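Sodium/calcium exchanger membrane region domain-containing protein (PDB 4KPP) probably exchanges protons for calcium ions across the archaeal membrane as a member of the sodium/calcium exchanger family, and binds calcium. Local coordinates at residues Ser15-Trp20 and Gly217-Met222; His30-Gln35 and Leu231-Arg236; Trp116-Phe121 and Pro257-Ala262. One frame throughout, in Å; residues are numbered along the deposited sequence.

Contact 1 is the buried one of the three, contact 3 is partly buried and lies nearest the centre of the chain, about 12 Å from it, and contact 2 is on the surface. Contact 1 pairs helix 18-25 with 202-221 and contact 2 pairs the next helix on each side, 32-60 with 224-237. These two also touch, Trp20 CH2 lying 4.2 Å from Gln35 CG. Contact 3 joins helices 96-127 and 242-267, without touching either. The chemistry changes with place: a single straight indole bond at a helix end in contact 1, mostly small side chains and a threonine hydroxyl in contact 2, and purely apolar packing in contact 3.

Contact 1 (Ser15-Trp20 and Gly217-Met222); sequences SLTLPW and GFTILM
The indole of Trp20 meets Met222 by its edge, with the backbone O of Met222 lying almost in the ring plane and the carbon of the same carbonyl at that edge too. NE1 donates to Met222 O at 3.0 Å, and the N-H...O angle of 175° makes this a nearly straight bond. On the acceptor side the approach is less regular, because NE1 stands 34° out of the carbonyl plane. With CG anti to the backbone N of Trp20 (chi1 178°), the indole reaches across to the end of helix 202-221. The other flat group, the Phe218 ring, has Met222 CG of its own segment 3.5 Å above one face, offset toward the rim; a bound oleic acid touches Phe218 and Met222.

About one turn earlier in both segments, Thr17 and Thr219 cross at about a right angle and touch by their methyls, CG2 of Thr17 lying 4.0 Å from CG2 of Thr219. Their hydroxyls are used along their own chains: Thr17 OG1 bonds to Ser14 O and Thr219 OG1 to Phe215 O. Two polar residues thus present carbon to each other in a buried place.

Met222 is the first residue to leave helical geometry after helix 202-221, so this is a side-chain N-H bound to a carbonyl at a helix C-terminus, joining two helix segments of a helical membrane transporter.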
loop_
_atom_site.group_PDB
_atom_site.type_symbol
_atom_site.label_atom_id
_atom_site.label_comp_id
_atom_site.label_asym_id
_atom_site.label_seq_id
_atom_site.Cartn_x
_atom_site.Cartn_y
_atom_site.Cartn_z
ATOM N N SER A 15 16.834 -14.348 -9.378
ATOM C CA SER A 15 18.211 -14.506 -8.927
ATOM C C SER A 15 18.607 -13.424 -7.922
ATOM O O SER A 15 19.569 -13.585 -7.178
ATOM C CB SER A 15 19.168 -14.500 -10.124
ATOM O OG SER A 15 20.387 -15.151 -9.811
ATOM N N LEU A 16 17.854 -12.328 -7.899
ATOM C CA LEU A 16 18.120 -11.228 -6.974
ATOM C C LEU A 16 17.818 -11.586 -5.514
ATOM O O LEU A 16 18.275 -10.903 -4.596
ATOM C CB LEU A 16 17.343 -9.977 -7.388
ATOM C CG LEU A 16 17.734 -9.307 -8.708
ATOM C CD1 LEU A 16 16.881 -8.069 -8.944
ATOM C CD2 LEU A 16 19.215 -8.949 -8.730
ATOM N N THR A 17 17.045 -12.649 -5.305
ATOM C CA THR A 17 16.761 -13.137 -3.956
ATOM C C THR A 17 17.931 -13.955 -3.433
ATOM O O THR A 17 18.110 -14.099 -2.226
ATOM C CB THR A 17 15.500 -14.036 -3.907
ATOM O OG1 THR A 17 15.720 -15.225 -4.677
ATOM C CG2 THR A 17 14.280 -13.304 -4.441
ATOM N N LEU A 18 18.718 -14.497 -4.358
ATOM C CA LEU A 18 19.823 -15.397 -4.027
ATOM C C LEU A 18 20.891 -14.848 -3.063
ATOM O O LEU A 18 21.314 -15.570 -2.162
ATOM C CB LEU A 18 20.475 -15.944 -5.304
ATOM C CG LEU A 18 20.069 -17.347 -5.776
ATOM C CD1 LEU A 18 18.648 -17.721 -5.357
ATOM C CD2 LEU A 18 20.247 -17.477 -7.285
ATOM N N PRO A 19 21.338 -13.588 -3.250
ATOM C CA PRO A 19 22.373 -13.104 -2.325
ATOM C C PRO A 19 21.949 -13.206 -0.862
ATOM O O PRO A 19 22.761 -13.580 -0.013
ATOM C CB PRO A 19 22.550 -11.641 -2.737
ATOM C CG PRO A 19 22.208 -11.626 -4.187
ATOM C CD PRO A 19 21.087 -12.621 -4.336
ATOM N N TRP A 20 20.684 -12.912 -0.579
ATOM C CA TRP A 20 20.174 -13.062 0.776
ATOM C C TRP A 20 19.866 -14.516 1.138
ATOM O O TRP A 20 20.191 -14.964 2.237
ATOM C CB TRP A 20 18.947 -12.182 1.023
ATOM C CG TRP A 20 18.398 -12.376 2.398
ATOM C CD1 TRP A 20 17.159 -12.847 2.730
ATOM C CD2 TRP A 20 19.085 -12.147 3.635
ATOM N NE1 TRP A 20 17.026 -12.909 4.097
ATOM C CE2 TRP A 20 18.195 -12.486 4.676
ATOM C CE3 TRP A 20 20.362 -11.680 3.964
ATOM C CZ2 TRP A 20 18.544 -12.374 6.022
ATOM C CZ3 TRP A 20 20.705 -11.569 5.304
ATOM C CH2 TRP A 20 19.798 -11.913 6.315
ATOM N N GLY A 217 6.627 -15.671 -1.412
ATOM C CA GLY A 217 6.061 -15.536 -0.083
ATOM C C GLY A 217 7.009 -16.053 0.982
ATOM O O GLY A 217 7.153 -15.444 2.042
ATOM N N PHE A 218 7.659 -17.179 0.697
ATOM C CA PHE A 218 8.669 -17.734 1.592
ATOM C C PHE A 218 9.836 -16.767 1.756
ATOM O O PHE A 218 10.301 -16.524 2.869
ATOM C CB PHE A 218 9.171 -19.078 1.061
ATOM C CG PHE A 218 10.384 -19.605 1.779
ATOM C CD1 PHE A 218 10.263 -20.213 3.020
ATOM C CD2 PHE A 218 11.643 -19.510 1.204
ATOM C CE1 PHE A 218 11.377 -20.705 3.678
ATOM C CE2 PHE A 218 12.760 -20.000 1.860
ATOM C CZ PHE A 218 12.625 -20.598 3.096
ATOM N N THR A 219 10.295 -16.214 0.638
ATOM C CA THR A 219 11.417 -15.284 0.638
ATOM C C THR A 219 11.140 -14.047 1.490
ATOM O O THR A 219 11.973 -13.643 2.299
ATOM C CB THR A 219 11.778 -14.857 -0.792
ATOM O OG1 THR A 219 12.295 -15.986 -1.504
ATOM C CG2 THR A 219 12.822 -13.755 -0.779
ATOM N N ILE A 220 9.964 -13.458 1.309
ATOM C CA ILE A 220 9.565 -12.293 2.093
ATOM C C ILE A 220 9.580 -12.581 3.597
ATOM O O ILE A 220 10.134 -11.807 4.378
ATOM C CB ILE A 220 8.178 -11.776 1.659
ATOM C CG1 ILE A 220 8.262 -11.177 0.253
ATOM C CG2 ILE A 220 7.649 -10.748 2.644
ATOM C CD1 ILE A 220 6.950 -10.626 -0.264
ATOM N N LEU A 221 8.987 -13.704 3.996
ATOM C CA LEU A 221 8.927 -14.072 5.408
ATOM C C LEU A 221 10.311 -14.354 5.999
ATOM O O LEU A 221 10.526 -14.188 7.200
ATOM C CB LEU A 221 7.995 -15.271 5.620
ATOM C CG LEU A 221 6.541 -15.068 5.174
ATOM C CD1 LEU A 221 5.720 -16.341 5.347
ATOM C CD2 LEU A 221 5.897 -13.898 5.909
ATOM N N MET A 222 11.246 -14.776 5.150
ATOM C CA MET A 222 12.617 -15.045 5.584
ATOM C C MET A 222 13.514 -13.818 5.452
ATOM O O MET A 222 14.722 -13.903 5.664
ATOM C CB MET A 222 13.218 -16.207 4.786
ATOM C CG MET A 222 12.474 -17.524 4.935
ATOM S SD MET A 222 12.567 -18.201 6.606
ATOM C CE MET A 222 14.332 -18.470 6.744
#

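Contact 2 (His30-Gln35 and Leu231-Arg236)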
loop_
_atom_site.group_PDB
_atom_site.type_symbol
_atom_site.label_atom_id
_atom_site.label_comp_id
_atom_site.label_asym_id
_atom_site.label_seq_id
_atom_site.Cartn_x
_atom_site.Cartn_y
_atom_site.Cartn_z
ATOM N N HIS A 30 26.112 -10.740 8.064
ATOM C CA HIS A 30 26.570 -9.501 7.444
ATOM C C HIS A 30 26.432 -8.323 8.414
ATOM O O HIS A 30 25.634 -8.375 9.346
ATOM C CB HIS A 30 25.767 -9.210 6.170
ATOM C CG HIS A 30 25.954 -10.223 5.084
ATOM N ND1 HIS A 30 27.039 -10.212 4.232
ATOM C CD2 HIS A 30 25.182 -11.265 4.695
ATOM C CE1 HIS A 30 26.933 -11.210 3.374
ATOM N NE2 HIS A 30 25.815 -11.865 3.633
ATOM N N PRO A 31 27.211 -7.250 8.195
ATOM C CA PRO A 31 27.021 -6.016 8.969
ATOM C C PRO A 31 25.646 -5.399 8.703
ATOM O O PRO A 31 24.964 -5.809 7.762
ATOM C CB PRO A 31 28.120 -5.095 8.434
ATOM C CG PRO A 31 29.154 -6.011 7.901
ATOM C CD PRO A 31 28.412 -7.185 7.345
ATOM N N ALA A 32 25.265 -4.414 9.509
ATOM C CA ALA A 32 23.923 -3.828 9.464
ATOM C C ALA A 32 23.456 -3.365 8.078
ATOM O O ALA A 32 22.418 -3.813 7.590
ATOM C CB ALA A 32 23.818 -2.682 10.467
ATOM N N LEU A 33 24.218 -2.472 7.453
ATOM C CA LEU A 33 23.821 -1.906 6.169
ATOM C C LEU A 33 23.701 -2.962 5.070
ATOM O O LEU A 33 22.718 -2.988 4.330
ATOM C CB LEU A 33 24.786 -0.799 5.736
ATOM C CG LEU A 33 24.430 -0.123 4.409
ATOM C CD1 LEU A 33 23.050 0.522 4.502
ATOM C CD2 LEU A 33 25.482 0.898 3.986
ATOM N N THR A 34 24.700 -3.831 4.963
ATOM C CA THR A 34 24.692 -4.844 3.913
ATOM C C THR A 34 23.583 -5.879 4.123
ATOM O O THR A 34 22.998 -6.373 3.157
ATOM C CB THR A 34 26.075 -5.513 3.739
ATOM O OG1 THR A 34 25.932 -6.937 3.752
ATOM C CG2 THR A 34 27.015 -5.093 4.848
ATOM N N GLN A 35 23.277 -6.184 5.382
ATOM C CA GLN A 35 22.136 -7.040 5.691
ATOM C C GLN A 35 20.843 -6.411 5.184
ATOM O O GLN A 35 19.975 -7.101 4.656
ATOM C CB GLN A 35 22.029 -7.313 7.193
ATOM C CG GLN A 35 20.724 -8.006 7.581
ATOM C CD GLN A 35 20.676 -8.436 9.034
ATOM O OE1 GLN A 35 21.463 -9.275 9.476
ATOM N NE2 GLN A 35 19.741 -7.869 9.785
ATOM N N LEU A 231 17.636 -2.166 9.138
ATOM C CA LEU A 231 17.324 -0.743 9.040
ATOM C C LEU A 231 17.518 -0.046 10.378
ATOM O O LEU A 231 18.194 0.978 10.456
ATOM C CB LEU A 231 15.885 -0.539 8.569
ATOM C CG LEU A 231 15.694 0.018 7.159
ATOM C CD1 LEU A 231 14.217 0.222 6.869
ATOM C CD2 LEU A 231 16.467 1.317 6.976
ATOM N N LEU A 232 16.919 -0.608 11.425
ATOM C CA LEU A 232 17.018 -0.040 12.769
ATOM C C LEU A 232 18.460 0.036 13.250
ATOM O O LEU A 232 18.855 1.014 13.882
ATOM C CB LEU A 232 16.179 -0.843 13.768
ATOM C CG LEU A 232 14.657 -0.714 13.668
ATOM C CD1 LEU A 232 13.972 -1.620 14.683
ATOM C CD2 LEU A 232 14.232 0.733 13.864
ATOM N N GLU A 233 19.239 -0.998 12.949
ATOM C CA GLU A 233 20.643 -1.032 13.336
ATOM C C GLU A 233 21.445 0.028 12.590
ATOM O O GLU A 233 22.216 0.771 13.195
ATOM C CB GLU A 233 21.235 -2.417 13.078
ATOM C CG GLU A 233 21.582 -3.192 14.337
ATOM C CD GLU A 233 22.780 -2.618 15.066
ATOM O OE1 GLU A 233 22.628 -1.591 15.761
ATOM O OE2 GLU A 233 23.876 -3.203 14.943
ATOM N N THR A 234 21.252 0.090 11.277
ATOM C CA THR A 234 21.932 1.069 10.436
ATOM C C THR A 234 21.676 2.497 10.912
ATOM O O THR A 234 22.598 3.308 10.991
ATOM C CB THR A 234 21.506 0.928 8.952
ATOM O OG1 THR A 234 21.941 -0.340 8.448
ATOM C CG2 THR A 234 22.116 2.028 8.105
ATOM N N ALA A 235 20.423 2.793 11.243
ATOM C CA ALA A 235 20.044 4.126 11.703
ATOM C C ALA A 235 20.684 4.478 13.047
ATOM O O ALA A 235 20.978 5.644 13.315
ATOM C CB ALA A 235 18.526 4.255 11.781
ATOM N N ARG A 236 20.898 3.465 13.883
ATOM C CA ARG A 236 21.491 3.662 15.207
ATOM C C ARG A 236 22.990 3.972 15.176
ATOM O O ARG A 236 23.440 4.880 15.870
ATOM C CB ARG A 236 21.220 2.462 16.123
ATOM C CG ARG A 236 19.796 2.374 16.646
ATOM C CD ARG A 236 19.686 1.409 17.824
ATOM N NE ARG A 236 20.037 0.037 17.467
ATOM C CZ ARG A 236 19.157 -0.886 17.087
ATOM N NH1 ARG A 236 17.869 -0.582 17.012
ATOM N NH2 ARG A 236 19.564 -2.112 16.783
#
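Thr234 on helix 224-237 packs against Ala32 and Leu33 in the first turn of helix 32-60, a close helix-helix contact, small at its centre (Ala32 and Thr234) with Leu33 at its rim: the CA atoms of Ala32 and Thr234 are only 5.4 Å apart. Pro31 holds the N-cap position, so Ala32 and Leu33 belong to the first turn of the helix.

From its CB, Thr234 divides into two branches. The hydroxyl branch, OG1, goes to the backbone of the opposite turn, where it lies 3.3 Å from Leu33 N; the angle is poor, however, and this approach is packing, not a hydrogen bond. The same oxygen meets Ala32 CB at 3.6 Å. Its polar need is met along its own helix, where OG1 bonds to Gly230 O. That bond follows from the first torsion (chi1 -65°), which sets OG1 beside the backbone N and CG2 anti to it. The methyl branch, CG2, turns to Leu33 and reaches its CD1 at 4.0 Å. Leu33 has CG anti to its own backbone N, and the two side chains run obliquely past one another.

Ala32 CB also meets Glu233 CB at 3.7 Å, so the methyl rests against two adjacent residues of the other helix. Beyond CB, the Glu233 chain bends at chi2 and its carboxylate turns to Arg236 of its own helix. Arg236 has a second acidic partner, since its NH1 forms a salt bridge with Glu242. Toward Glu233, NH2 of Arg236 donates to OE1 at 3.3 Å in a long, bent bond (N-H...O 136°), meeting that oxygen on the anti side, 33° out of the carboxylate plane.

Contact 3 (Trp116-Phe121 and Pro257-Ala262)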
loop_
_atom_site.group_PDB
_atom_site.type_symbol
_atom_site.label_atom_id
_atom_site.label_comp_id
_atom_site.label_asym_id
_atom_site.label_seq_id
_atom_site.Cartn_x
_atom_site.Cartn_y
_atom_site.Cartn_z
ATOM N N TRP A 116 0.784 8.762 -5.788
ATOM C CA TRP A 116 -0.278 9.358 -6.599
ATOM C C TRP A 116 0.212 10.564 -7.393
ATOM O O TRP A 116 -0.155 10.743 -8.552
ATOM C CB TRP A 116 -1.465 9.791 -5.735
ATOM C CG TRP A 116 -2.253 8.673 -5.137
ATOM C CD1 TRP A 116 -1.862 7.372 -4.988
ATOM C CD2 TRP A 116 -3.579 8.756 -4.602
ATOM N NE1 TRP A 116 -2.861 6.643 -4.388
ATOM C CE2 TRP A 116 -3.926 7.471 -4.145
ATOM C CE3 TRP A 116 -4.506 9.794 -4.469
ATOM C CZ2 TRP A 116 -5.161 7.198 -3.561
ATOM C CZ3 TRP A 116 -5.727 9.520 -3.889
ATOM C CH2 TRP A 116 -6.045 8.234 -3.442
ATOM N N SER A 117 1.039 11.391 -6.763
ATOM C CA SER A 117 1.524 12.607 -7.405
ATOM C C SER A 117 2.528 12.294 -8.511
ATOM O O SER A 117 2.428 12.829 -9.613
ATOM C CB SER A 117 2.148 13.552 -6.377
ATOM O OG SER A 117 3.359 13.021 -5.873
ATOM N N LEU A 118 3.492 11.429 -8.205
ATOM C CA LEU A 118 4.529 11.040 -9.157
ATOM C C LEU A 118 3.905 10.426 -10.405
ATOM O O LEU A 118 4.168 10.870 -11.524
ATOM C CB LEU A 118 5.491 10.041 -8.507
ATOM C CG LEU A 118 6.894 9.767 -9.064
ATOM C CD1 LEU A 118 7.072 8.276 -9.335
ATOM C CD2 LEU A 118 7.227 10.594 -10.306
ATOM N N VAL A 119 3.074 9.408 -10.200
ATOM C CA VAL A 119 2.419 8.717 -11.303
ATOM C C VAL A 119 1.590 9.681 -12.151
ATOM O O VAL A 119 1.600 9.605 -13.380
ATOM C CB VAL A 119 1.550 7.548 -10.794
ATOM C CG1 VAL A 119 0.690 6.982 -11.910
ATOM C CG2 VAL A 119 2.437 6.461 -10.204
ATOM N N ALA A 120 0.893 10.602 -11.490
ATOM C CA ALA A 120 0.105 11.606 -12.198
ATOM C C ALA A 120 0.994 12.523 -13.037
ATOM O O ALA A 120 0.671 12.823 -14.184
ATOM C CB ALA A 120 -0.738 12.418 -11.220
ATOM N N PHE A 121 2.113 12.960 -12.462
ATOM C CA PHE A 121 3.056 13.833 -13.170
ATOM C C PHE A 121 3.660 13.172 -14.405
ATOM O O PHE A 121 3.803 13.806 -15.450
ATOM C CB PHE A 121 4.175 14.298 -12.236
ATOM C CG PHE A 121 3.800 15.470 -11.378
ATOM C CD1 PHE A 121 3.004 16.488 -11.880
ATOM C CD2 PHE A 121 4.240 15.554 -10.066
ATOM C CE1 PHE A 121 2.654 17.570 -11.091
ATOM C CE2 PHE A 121 3.894 16.632 -9.271
ATOM C CZ PHE A 121 3.100 17.641 -9.783
ATOM N N PRO A 257 8.067 -1.496 -5.606
ATOM C CA PRO A 257 7.667 -2.400 -6.692
ATOM C C PRO A 257 6.292 -2.051 -7.246
ATOM O O PRO A 257 6.068 -2.143 -8.454
ATOM C CB PRO A 257 7.618 -3.769 -6.007
ATOM C CG PRO A 257 8.583 -3.650 -4.879
ATOM C CD PRO A 257 8.426 -2.244 -4.385
ATOM N N GLU A 258 5.389 -1.648 -6.359
ATOM C CA GLU A 258 4.056 -1.207 -6.747
ATOM C C GLU A 258 4.124 0.041 -7.623
ATOM O O GLU A 258 3.380 0.170 -8.595
ATOM C CB GLU A 258 3.225 -0.914 -5.499
ATOM C CG GLU A 258 1.913 -0.209 -5.770
ATOM C CD GLU A 258 1.462 0.619 -4.588
ATOM O OE1 GLU A 258 0.248 0.875 -4.459
ATOM O OE2 GLU A 258 2.332 1.020 -3.788
ATOM N N LEU A 259 5.020 0.957 -7.269
ATOM C CA LEU A 259 5.198 2.193 -8.023
ATOM C C LEU A 259 5.780 1.926 -9.408
ATOM O O LEU A 259 5.319 2.488 -10.400
ATOM C CB LEU A 259 6.092 3.167 -7.256
ATOM C CG LEU A 259 5.390 4.317 -6.532
ATOM C CD1 LEU A 259 4.669 5.204 -7.535
ATOM C CD2 LEU A 259 4.421 3.801 -5.475
ATOM N N ILE A 260 6.793 1.068 -9.466
ATOM C CA ILE A 260 7.435 0.711 -10.728
ATOM C C ILE A 260 6.449 0.101 -11.729
ATOM O O ILE A 260 6.474 0.429 -12.916
ATOM C CB ILE A 260 8.616 -0.256 -10.496
ATOM C CG1 ILE A 260 9.728 0.449 -9.719
ATOM C CG2 ILE A 260 9.155 -0.782 -11.819
ATOM C CD1 ILE A 260 10.876 -0.464 -9.334
ATOM N N VAL A 261 5.580 -0.782 -11.247
ATOM C CA VAL A 261 4.569 -1.391 -12.105
ATOM C C VAL A 261 3.573 -0.336 -12.580
ATOM O O VAL A 261 3.120 -0.364 -13.726
ATOM C CB VAL A 261 3.839 -2.556 -11.394
ATOM C CG1 VAL A 261 2.622 -3.011 -12.195
ATOM C CG2 VAL A 261 4.800 -3.719 -11.161
ATOM N N ALA A 262 3.251 0.606 -11.700
ATOM C CA ALA A 262 2.364 1.708 -12.057
ATOM C C ALA A 262 2.962 2.571 -13.167
ATOM O O ALA A 262 2.267 2.930 -14.114
ATOM C CB ALA A 262 2.042 2.557 -10.839
#
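Val119 is the bump of this contact: its CG2 methyl is directed at helix 242-267 and lodges between Leu259 and Ala262, two residues three positions apart on one face. CG2 lies 3.7 Å from Leu259 CD1 and 4.0 Å from Ala262 CB. The side chain of Val119 also touches Ile263 and Val266, so the residues around it stand at positions i, i+3, i+4 and i+7 of the opposite helix. That spacing is the four-residue hollow of a knobs-into-holes fit, with Val119 as the knob.

The valine torsion accounts for the aim. With chi1 at 170°, CG1 is anti to the backbone N, and CG2 takes the place beside that N, from which it points toward Leu259 and Ala262. Leu259 answers with a branch rather than with its base: its CB does not head straight for the other helix, but the chain swings CD1 over to the valine, and the two side chains pass at a slant. Leu118 closes the rim on its side, its CD1 being 4.3 Å from Leu259 CD1. Ala262 offers only a methyl to the valine; its CA is the one nearest Val119 CA, at 7.0 Å.

The segment axes come within 10.6 Å and run in nearly the same direction, 19° apart, so successive turns can stay side by side. Helix 271-285 lies next to the same valine, through Met275 and Leu278.

All the groups that meet between the two segments are aliphatic, so between these two segments shape and close packing, not directional bonds, probably set the register, which suits two helices predicted to span the membrane.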